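Local coordinates for protein PfkB (Polaromonas sp. JS666, PDB 4DU5) that probably phosphorylates a carbohydrate or related small molecule at the expense of ATP, as a kinase of the pfkB family, at residues 196-201 with 205-210; 226-231 with 239-244. All blocks are in the same frame, centred on the assembly; numbering follows the deposited sequence.

Contact 1. Residues 196-201 with 205-210; sequences TLWATP and RDAIND
Trp198 reaches from the loop that follows strand 186-190 to the flank of helix 201-212, where Ala207 and Ile208 receive it; the contact belongs to the beta-alpha-beta crossover that carries the chain on to the parallel strand 217-218. The six-membered part of the indole does the touching. Its CH2 lies 3.3 Å from Ala207 CB, with CZ3 of Trp198 close to the same methyl, which meets the ring obliquely. Alanine suits this place because a short side chain lets the wide indole approach the helix closely. One residue on, Ile208 adds the end of its longer branch: its CD1 is 4.1 Å from CZ2 of Trp198. With CG1 of Ile208 turned beside the backbone N (chi1 -76°), this branch bends back toward the loop. Leu203 and Met204 of the same helix also touch the indole, and Ala164 of another loop joins them.

Past Trp198 the chain turns into the helix within three residues. Thr200 holds the N-cap position, although its side chain is modelled no further than CB. Pro201 follows in the first turn, a good place for proline because no carbonyl of the helix is there to receive the N-H it lacks. Its own carbonyl is used: Arg205 N donates to Pro201 O at 3.1 Å, with an N-H...O angle of 157°, the first-turn bond of an alpha-helix. The guanidinium of Arg205 turns to Phe227, whose carbonyl oxygen it bonds and whose ring it meets in a cation-pi contact. Across this junction, then, polarity is spent on the helix backbone, whereas the loop is held to the helix flank by undirected apolar packing around one large indole.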
ATOM      1  N   THR A 196     -15.449  -8.400  -8.842  1.00 47.86           N
ATOM      2  CA  THR A 196     -14.624  -8.479  -7.645  1.00 47.87           C
ATOM      3  C   THR A 196     -15.222  -7.658  -6.500  1.00 47.85           C
ATOM      4  O   THR A 196     -15.061  -7.992  -5.333  1.00 48.04           O
ATOM      5  CB  THR A 196     -13.191  -7.946  -7.892  1.00 48.25           C
ATOM      6  OG1 THR A 196     -13.176  -6.513  -7.758  1.00 47.87           O
ATOM      7  CG2 THR A 196     -12.638  -8.390  -9.291  1.00 48.63           C
ATOM      8  N   LEU A 197     -15.907  -6.574  -6.834  1.00 47.51           N
ATOM      9  CA  LEU A 197     -16.467  -5.709  -5.808  1.00 47.12           C
ATOM     10  C   LEU A 197     -17.792  -6.186  -5.203  1.00 47.01           C
ATOM     11  O   LEU A 197     -18.210  -5.710  -4.158  1.00 46.31           O
ATOM     12  CB  LEU A 197     -16.619  -4.309  -6.378  1.00 46.88           C
ATOM     13  CG  LEU A 197     -15.310  -3.549  -6.558  1.00 46.88           C
ATOM     14  CD1 LEU A 197     -15.601  -2.075  -6.836  1.00 45.48           C
ATOM     15  CD2 LEU A 197     -14.421  -3.706  -5.322  1.00 46.76           C
ATOM     16  N   TRP A 198     -18.454  -7.115  -5.875  1.00 47.86           N
ATOM     17  CA  TRP A 198     -19.788  -7.550  -5.482  1.00 48.57           C
ATOM     18  C   TRP A 198     -19.746  -8.984  -4.984  1.00 49.23           C
ATOM     19  O   TRP A 198     -18.983  -9.815  -5.517  1.00 48.90           O
ATOM     20  CB  TRP A 198     -20.746  -7.483  -6.671  1.00 48.48           C
ATOM     21  CG  TRP A 198     -21.086  -6.123  -7.092  1.00 47.91           C
ATOM     22  CD1 TRP A 198     -20.482  -5.411  -8.073  1.00 47.69           C
ATOM     23  CD2 TRP A 198     -22.115  -5.282  -6.556  1.00 47.07           C
ATOM     24  NE1 TRP A 198     -21.062  -4.176  -8.184  1.00 47.27           N
ATOM     25  CE2 TRP A 198     -22.073  -4.071  -7.268  1.00 46.77           C
ATOM     26  CE3 TRP A 198     -23.069  -5.435  -5.539  1.00 47.88           C
ATOM     27  CZ2 TRP A 198     -22.946  -3.006  -7.002  1.00 47.34           C
ATOM     28  CZ3 TRP A 198     -23.944  -4.369  -5.264  1.00 47.44           C
ATOM     29  CH2 TRP A 198     -23.872  -3.173  -5.996  1.00 47.96           C
ATOM     30  N   ALA A 199     -20.603  -9.265  -4.001  1.00 49.96           N
ATOM     31  CA  ALA A 199     -20.621 -10.551  -3.288  1.00 51.13           C
ATOM     32  C   ALA A 199     -21.080 -11.746  -4.145  1.00 51.77           C
ATOM     33  O   ALA A 199     -20.324 -12.720  -4.314  1.00 52.03           O
ATOM     34  CB  ALA A 199     -21.447 -10.436  -2.011  1.00 51.17           C
ATOM     35  N   THR A 200     -22.311 -11.670  -4.664  1.00 52.12           N
ATOM     36  CA  THR A 200     -22.758 -12.562  -5.742  1.00 52.52           C
ATOM     37  C   THR A 200     -22.930 -11.742  -7.015  1.00 52.41           C
ATOM     38  O   THR A 200     -23.419 -10.608  -6.956  1.00 52.38           O
ATOM     39  CB  THR A 200     -24.077 -13.260  -5.382  1.00 52.49           C
ATOM     40  N   PRO A 201     -22.748 -12.369  -8.156  1.00 52.25           N
ATOM     41  CA  PRO A 201     -22.970 -11.742  -9.441  1.00 52.09           C
ATOM     42  C   PRO A 201     -24.382 -11.324  -9.580  1.00 51.80           C
ATOM     43  O   PRO A 201     -24.668 -10.322 -10.155  1.00 52.49           O
ATOM     44  CB  PRO A 201     -22.707 -12.871 -10.389  1.00 52.43           C
ATOM     45  CG  PRO A 201     -21.581 -13.541  -9.757  1.00 51.95           C
ATOM     46  CD  PRO A 201     -21.835 -13.493  -8.287  1.00 52.51           C
ATOM     47  N   ARG A 205     -26.341  -7.685 -10.382  1.00 44.55           N
ATOM     48  CA  ARG A 205     -27.428  -7.421 -11.339  1.00 43.66           C
ATOM     49  C   ARG A 205     -28.623  -6.724 -10.705  1.00 42.89           C
ATOM     50  O   ARG A 205     -29.168  -5.775 -11.270  1.00 42.34           O
ATOM     51  CB  ARG A 205     -27.871  -8.689 -12.062  1.00 43.91           C
ATOM     52  CG  ARG A 205     -29.099  -8.491 -12.947  1.00 44.59           C
ATOM     53  CD  ARG A 205     -29.573  -9.788 -13.566  1.00 46.96           C
ATOM     54  NE  ARG A 205     -28.641 -10.301 -14.578  1.00 49.22           N
ATOM     55  CZ  ARG A 205     -27.966 -11.451 -14.478  1.00 48.95           C
ATOM     56  NH1 ARG A 205     -28.116 -12.216 -13.403  1.00 50.10           N
ATOM     57  NH2 ARG A 205     -27.148 -11.839 -15.453  1.00 46.32           N
ATOM     58  N   ASP A 206     -29.008  -7.171  -9.517  1.00 42.39           N
ATOM     59  CA  ASP A 206     -30.151  -6.571  -8.839  1.00 41.94           C
ATOM     60  C   ASP A 206     -29.875  -5.138  -8.450  1.00 40.71           C
ATOM     61  O   ASP A 206     -30.709  -4.256  -8.684  1.00 40.80           O
ATOM     62  CB  ASP A 206     -30.609  -7.405  -7.633  1.00 42.41           C
ATOM     63  CG  ASP A 206     -31.450  -8.615  -8.053  1.00 45.11           C
ATOM     64  OD1 ASP A 206     -30.858  -9.577  -8.599  1.00 47.00           O
ATOM     65  OD2 ASP A 206     -32.695  -8.603  -7.849  1.00 47.32           O
ATOM     66  N   ALA A 207     -28.699  -4.901  -7.883  1.00 39.16           N
ATOM     67  CA  ALA A 207     -28.356  -3.573  -7.398  1.00 38.25           C
ATOM     68  C   ALA A 207     -28.145  -2.548  -8.530  1.00 37.30           C
ATOM     69  O   ALA A 207     -28.784  -1.487  -8.539  1.00 36.91           O
ATOM     70  CB  ALA A 207     -27.136  -3.638  -6.486  1.00 38.36           C
ATOM     71  N   ILE A 208     -27.250  -2.860  -9.469  1.00 36.02           N
ATOM     72  CA  ILE A 208     -27.007  -1.978 -10.596  1.00 35.05           C
ATOM     73  C   ILE A 208     -28.349  -1.633 -11.249  1.00 34.93           C
ATOM     74  O   ILE A 208     -28.677  -0.452 -11.383  1.00 34.65           O
ATOM     75  CB  ILE A 208     -26.006  -2.593 -11.586  1.00 35.13           C
ATOM     76  CG1 ILE A 208     -24.574  -2.506 -11.054  1.00 33.29           C
ATOM     77  CG2 ILE A 208     -26.111  -1.964 -12.945  1.00 34.96           C
ATOM     78  CD1 ILE A 208     -24.211  -1.200 -10.451  1.00 32.80           C
ATOM     79  N   ASN A 209     -29.153  -2.646 -11.584  1.00 34.54           N
ATOM     80  CA  ASN A 209     -30.506  -2.392 -12.125  1.00 34.62           C
ATOM     81  C   ASN A 209     -31.490  -1.657 -11.227  1.00 34.19           C
ATOM     82  O   ASN A 209     -32.477  -1.133 -11.712  1.00 35.06           O
ATOM     83  CB  ASN A 209     -31.190  -3.667 -12.616  1.00 34.70           C
ATOM     84  CG  ASN A 209     -30.596  -4.215 -13.905  1.00 34.93           C
ATOM     85  OD1 ASN A 209     -29.935  -3.517 -14.662  1.00 35.08           O
ATOM     86  ND2 ASN A 209     -30.846  -5.490 -14.155  1.00 35.48           N
ATOM     87  N   ASP A 210     -31.253  -1.625  -9.925  1.00 33.82           N
ATOM     88  CA  ASP A 210     -32.175  -0.930  -9.030  1.00 33.24           C
ATOM     89  C   ASP A 210     -31.755   0.525  -8.985  1.00 32.76           C
ATOM     90  O   ASP A 210     -32.578   1.430  -8.855  1.00 32.22           O
ATOM     91  CB  ASP A 210     -32.202  -1.584  -7.626  1.00 33.23           C
ATOM     92  CG  ASP A 210     -32.888  -0.693  -6.555  1.00 33.92           C
ATOM     93  OD1 ASP A 210     -34.149  -0.618  -6.550  1.00 31.43           O
ATOM     94  OD2 ASP A 210     -32.148  -0.065  -5.730  1.00 33.77           O
TER

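Contact 2. Residues 226-231 with 239-244; sequences RFLTGE and RFYRQL
Phe240 lays one face of its ring against Thr229, near the C-terminal end of helix 222-229. At the root, Phe240 CB is 3.8 Å from Thr229 CG2. The ring, thrown anti to the backbone N (chi1 -177°), then runs past the threonine: CG, CD1 and CE1 of Phe240 all meet the CG2 methyl, CD2 approaches Thr229 CB at 3.6 Å, and CE2 lies near Thr229 CA. CD1 of Phe240 also sits over the centre of the Tyr241 ring. At the far end, CZ comes within 4.4 Å of Leu228 O. Thr229 CG2 lies over one face, 3.6 Å from the Phe240 ring centroid and 24° off the normal, a CH-pi contact. With an alanine in place of Phe240, the Thr229 methyl would probably be left with Tyr241 as its aromatic neighbour, and a gap would open between the two helices.

Threonine suits the position by serving two tasks. While CG2 packs, OG1 accepts from Glu231 N at 3.3 Å in an ST turn and also bonds Gly225 O. Beyond Gly230, which leaves the helix with positive phi, Glu231 OE2 forms a salt bridge with Arg239 NH1 at 3.1 Å; the oxygen lies near the guanidinium plane but is met from above the carboxylate plane, the two groups being 78° apart. On the inner side Tyr241 OH packs beside CB and CD1 of Leu228 and is hydrogen-bonded to Asn209 OD1. Such packing joins helices 222-229 and 234-243 in the crossover between parallel strands 217-218 and 248-252 of the ribokinase-like fold expected of the pfkB family.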
ATOM      1  N   ARG A 226     -26.216  -6.818 -22.022  1.00 43.32           N
ATOM      2  CA  ARG A 226     -26.600  -8.213 -22.237  1.00 43.62           C
ATOM      3  C   ARG A 226     -26.618  -8.927 -20.887  1.00 43.50           C
ATOM      4  O   ARG A 226     -27.608  -9.566 -20.547  1.00 43.64           O
ATOM      5  CB  ARG A 226     -25.702  -8.920 -23.284  1.00 43.35           C
ATOM      6  N   PHE A 227     -25.562  -8.760 -20.098  1.00 43.45           N
ATOM      7  CA  PHE A 227     -25.552  -9.307 -18.747  1.00 44.04           C
ATOM      8  C   PHE A 227     -26.688  -8.801 -17.859  1.00 43.98           C
ATOM      9  O   PHE A 227     -27.282  -9.570 -17.112  1.00 43.84           O
ATOM     10  CB  PHE A 227     -24.233  -9.000 -18.066  1.00 44.70           C
ATOM     11  CG  PHE A 227     -24.055  -9.693 -16.737  1.00 46.42           C
ATOM     12  CD1 PHE A 227     -24.588  -9.139 -15.566  1.00 47.30           C
ATOM     13  CD2 PHE A 227     -23.330 -10.887 -16.656  1.00 47.93           C
ATOM     14  CE1 PHE A 227     -24.428  -9.764 -14.339  1.00 47.64           C
ATOM     15  CE2 PHE A 227     -23.151 -11.526 -15.438  1.00 49.07           C
ATOM     16  CZ  PHE A 227     -23.707 -10.958 -14.267  1.00 49.79           C
ATOM     17  N   LEU A 228     -26.972  -7.503 -17.933  1.00 44.12           N
ATOM     18  CA  LEU A 228     -27.900  -6.860 -17.016  1.00 43.98           C
ATOM     19  C   LEU A 228     -29.349  -7.133 -17.342  1.00 43.69           C
ATOM     20  O   LEU A 228     -30.164  -7.336 -16.454  1.00 43.75           O
ATOM     21  CB  LEU A 228     -27.650  -5.345 -16.966  1.00 44.20           C
ATOM     22  CG  LEU A 228     -26.366  -4.844 -16.285  1.00 44.93           C
ATOM     23  CD1 LEU A 228     -26.225  -3.365 -16.401  1.00 44.47           C
ATOM     24  CD2 LEU A 228     -26.302  -5.233 -14.817  1.00 47.04           C
ATOM     25  N   THR A 229     -29.667  -7.148 -18.624  1.00 43.60           N
ATOM     26  CA  THR A 229     -31.055  -7.119 -19.054  1.00 43.16           C
ATOM     27  C   THR A 229     -31.507  -8.429 -19.683  1.00 43.41           C
ATOM     28  O   THR A 229     -32.691  -8.733 -19.691  1.00 43.28           O
ATOM     29  CB  THR A 229     -31.310  -5.942 -20.020  1.00 43.08           C
ATOM     30  OG1 THR A 229     -30.666  -6.189 -21.269  1.00 42.09           O
ATOM     31  CG2 THR A 229     -30.750  -4.665 -19.455  1.00 42.52           C
ATOM     32  N   GLY A 230     -30.559  -9.205 -20.202  1.00 44.06           N
ATOM     33  CA  GLY A 230     -30.878 -10.458 -20.884  1.00 44.63           C
ATOM     34  C   GLY A 230     -31.142 -10.277 -22.363  1.00 45.22           C
ATOM     35  O   GLY A 230     -31.245 -11.249 -23.091  1.00 45.84           O
ATOM     36  N   GLU A 231     -31.237  -9.026 -22.808  1.00 45.98           N
ATOM     37  CA  GLU A 231     -31.528  -8.681 -24.203  1.00 46.29           C
ATOM     38  C   GLU A 231     -30.262  -8.799 -25.019  1.00 46.21           C
ATOM     39  O   GLU A 231     -29.181  -8.745 -24.456  1.00 46.21           O
ATOM     40  CB  GLU A 231     -32.073  -7.255 -24.295  1.00 46.61           C
ATOM     41  CG  GLU A 231     -33.399  -7.013 -23.567  1.00 48.17           C
ATOM     42  CD  GLU A 231     -34.617  -7.432 -24.389  1.00 52.02           C
ATOM     43  OE1 GLU A 231     -34.449  -7.840 -25.570  1.00 53.55           O
ATOM     44  OE2 GLU A 231     -35.748  -7.350 -23.851  1.00 52.93           O
ATOM     45  N   ARG A 239     -34.834  -0.352 -24.293  1.00 40.71           N
ATOM     46  CA  ARG A 239     -36.216  -0.334 -23.785  1.00 41.40           C
ATOM     47  C   ARG A 239     -36.366  -0.904 -22.350  1.00 41.09           C
ATOM     48  O   ARG A 239     -37.301  -0.531 -21.627  1.00 41.26           O
ATOM     49  CB  ARG A 239     -37.291  -0.852 -24.791  1.00 41.77           C
ATOM     50  CG  ARG A 239     -36.881  -1.915 -25.802  1.00 43.55           C
ATOM     51  CD  ARG A 239     -38.103  -2.638 -26.362  1.00 48.89           C
ATOM     52  NE  ARG A 239     -38.911  -3.199 -25.262  1.00 55.62           N
ATOM     53  CZ  ARG A 239     -38.658  -4.333 -24.582  1.00 57.99           C
ATOM     54  NH1 ARG A 239     -37.603  -5.107 -24.877  1.00 59.37           N
ATOM     55  NH2 ARG A 239     -39.477  -4.704 -23.594  1.00 58.04           N
ATOM     56  N   PHE A 240     -35.417  -1.743 -21.937  1.00 40.27           N
ATOM     57  CA  PHE A 240     -35.342  -2.225 -20.569  1.00 39.82           C
ATOM     58  C   PHE A 240     -35.169  -1.079 -19.566  1.00 39.46           C
ATOM     59  O   PHE A 240     -35.783  -1.082 -18.494  1.00 39.60           O
ATOM     60  CB  PHE A 240     -34.170  -3.206 -20.433  1.00 40.41           C
ATOM     61  CG  PHE A 240     -34.056  -3.823 -19.080  1.00 40.50           C
ATOM     62  CD1 PHE A 240     -33.407  -3.149 -18.045  1.00 41.99           C
ATOM     63  CD2 PHE A 240     -34.607  -5.071 -18.830  1.00 40.46           C
ATOM     64  CE1 PHE A 240     -33.316  -3.716 -16.768  1.00 42.54           C
ATOM     65  CE2 PHE A 240     -34.518  -5.651 -17.575  1.00 41.34           C
ATOM     66  CZ  PHE A 240     -33.875  -4.973 -16.532  1.00 41.57           C
ATOM     67  N   TYR A 241     -34.325  -0.108 -19.900  1.00 38.97           N
ATOM     68  CA  TYR A 241     -34.085   1.010 -18.998  1.00 38.71           C
ATOM     69  C   TYR A 241     -35.039   2.157 -19.198  1.00 39.11           C
ATOM     70  O   TYR A 241     -35.185   3.003 -18.313  1.00 39.11           O
ATOM     71  CB  TYR A 241     -32.642   1.485 -19.077  1.00 38.30           C
ATOM     72  CG  TYR A 241     -31.699   0.437 -18.601  1.00 37.33           C
ATOM     73  CD1 TYR A 241     -31.565   0.159 -17.247  1.00 36.19           C
ATOM     74  CD2 TYR A 241     -30.967  -0.314 -19.502  1.00 37.62           C
ATOM     75  CE1 TYR A 241     -30.721  -0.830 -16.800  1.00 34.80           C
ATOM     76  CE2 TYR A 241     -30.095  -1.294 -19.066  1.00 37.25           C
ATOM     77  CZ  TYR A 241     -29.990  -1.548 -17.712  1.00 35.61           C
ATOM     78  OH  TYR A 241     -29.138  -2.527 -17.288  1.00 35.34           O
ATOM     79  N   ARG A 242     -35.689   2.193 -20.356  1.00 39.90           N
ATOM     80  CA  ARG A 242     -36.774   3.151 -20.566  1.00 40.48           C
ATOM     81  C   ARG A 242     -37.920   2.728 -19.687  1.00 41.06           C
ATOM     82  O   ARG A 242     -38.576   3.562 -19.070  1.00 41.46           O
ATOM     83  CB  ARG A 242     -37.254   3.181 -22.023  1.00 40.40           C
ATOM     84  CG  ARG A 242     -36.225   3.630 -23.050  1.00 38.43           C
ATOM     85  CD  ARG A 242     -35.737   5.071 -22.831  1.00 36.69           C
ATOM     86  NE  ARG A 242     -36.786   6.049 -22.550  1.00 33.11           N
ATOM     87  CZ  ARG A 242     -37.578   6.597 -23.460  1.00 30.19           C
ATOM     88  NH1 ARG A 242     -37.468   6.250 -24.734  1.00 30.73           N
ATOM     89  NH2 ARG A 242     -38.490   7.479 -23.092  1.00 26.01           N
ATOM     90  N   GLN A 243     -38.157   1.424 -19.626  1.00 41.87           N
ATOM     91  CA  GLN A 243     -39.296   0.925 -18.861  1.00 43.28           C
ATOM     92  C   GLN A 243     -39.115   1.119 -17.369  1.00 42.83           C
ATOM     93  O   GLN A 243     -40.087   1.427 -16.685  1.00 42.56           O
ATOM     94  CB  GLN A 243     -39.652  -0.524 -19.221  1.00 43.61           C
ATOM     95  CG  GLN A 243     -40.774  -0.583 -20.247  1.00 47.03           C
ATOM     96  CD  GLN A 243     -40.455  -1.509 -21.417  1.00 52.98           C
ATOM     97  OE1 GLN A 243     -40.067  -2.677 -21.230  1.00 56.22           O
ATOM     98  NE2 GLN A 243     -40.618  -0.990 -22.640  1.00 55.07           N
ATOM     99  N   LEU A 244     -37.879   0.960 -16.887  1.00 42.72           N
ATOM    100  CA  LEU A 244     -37.535   1.289 -15.502  1.00 42.69           C
ATOM    101  C   LEU A 244     -37.525   2.791 -15.224  1.00 42.62           C
ATOM    102  O   LEU A 244     -37.223   3.208 -14.105  1.00 43.32           O
ATOM    103  CB  LEU A 244     -36.186   0.714 -15.121  1.00 42.57           C
ATOM    104  CG  LEU A 244     -36.106  -0.774 -14.771  1.00 44.23           C
ATOM    105  CD1 LEU A 244     -34.666  -1.078 -14.322  1.00 44.26           C
ATOM    106  CD2 LEU A 244     -37.122  -1.206 -13.696  1.00 43.64           C
TER

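Both contacts are partly buried and lie in consecutive crossovers of the large sheet, but they join different things: contact 1 fixes a loop to the helix it leads into, contact 2 pairs two helices. Helix 201-212 connects them. Besides the polar links from Arg205 and Asn209 already named, Asn209 ND2 is hydrogen-bonded to Leu228 O, Ile208 CG2 packs on Leu228 CD1, and Asn209 O packs against Leu244 CD1. In each contact two members are buried, Ala207 and Ile208 or Leu228 and Tyr241. The outer sides differ: contact 1 ends in an exposed proline, whereas contact 2 adds an ion pair between the more exposed Glu231 and Arg239.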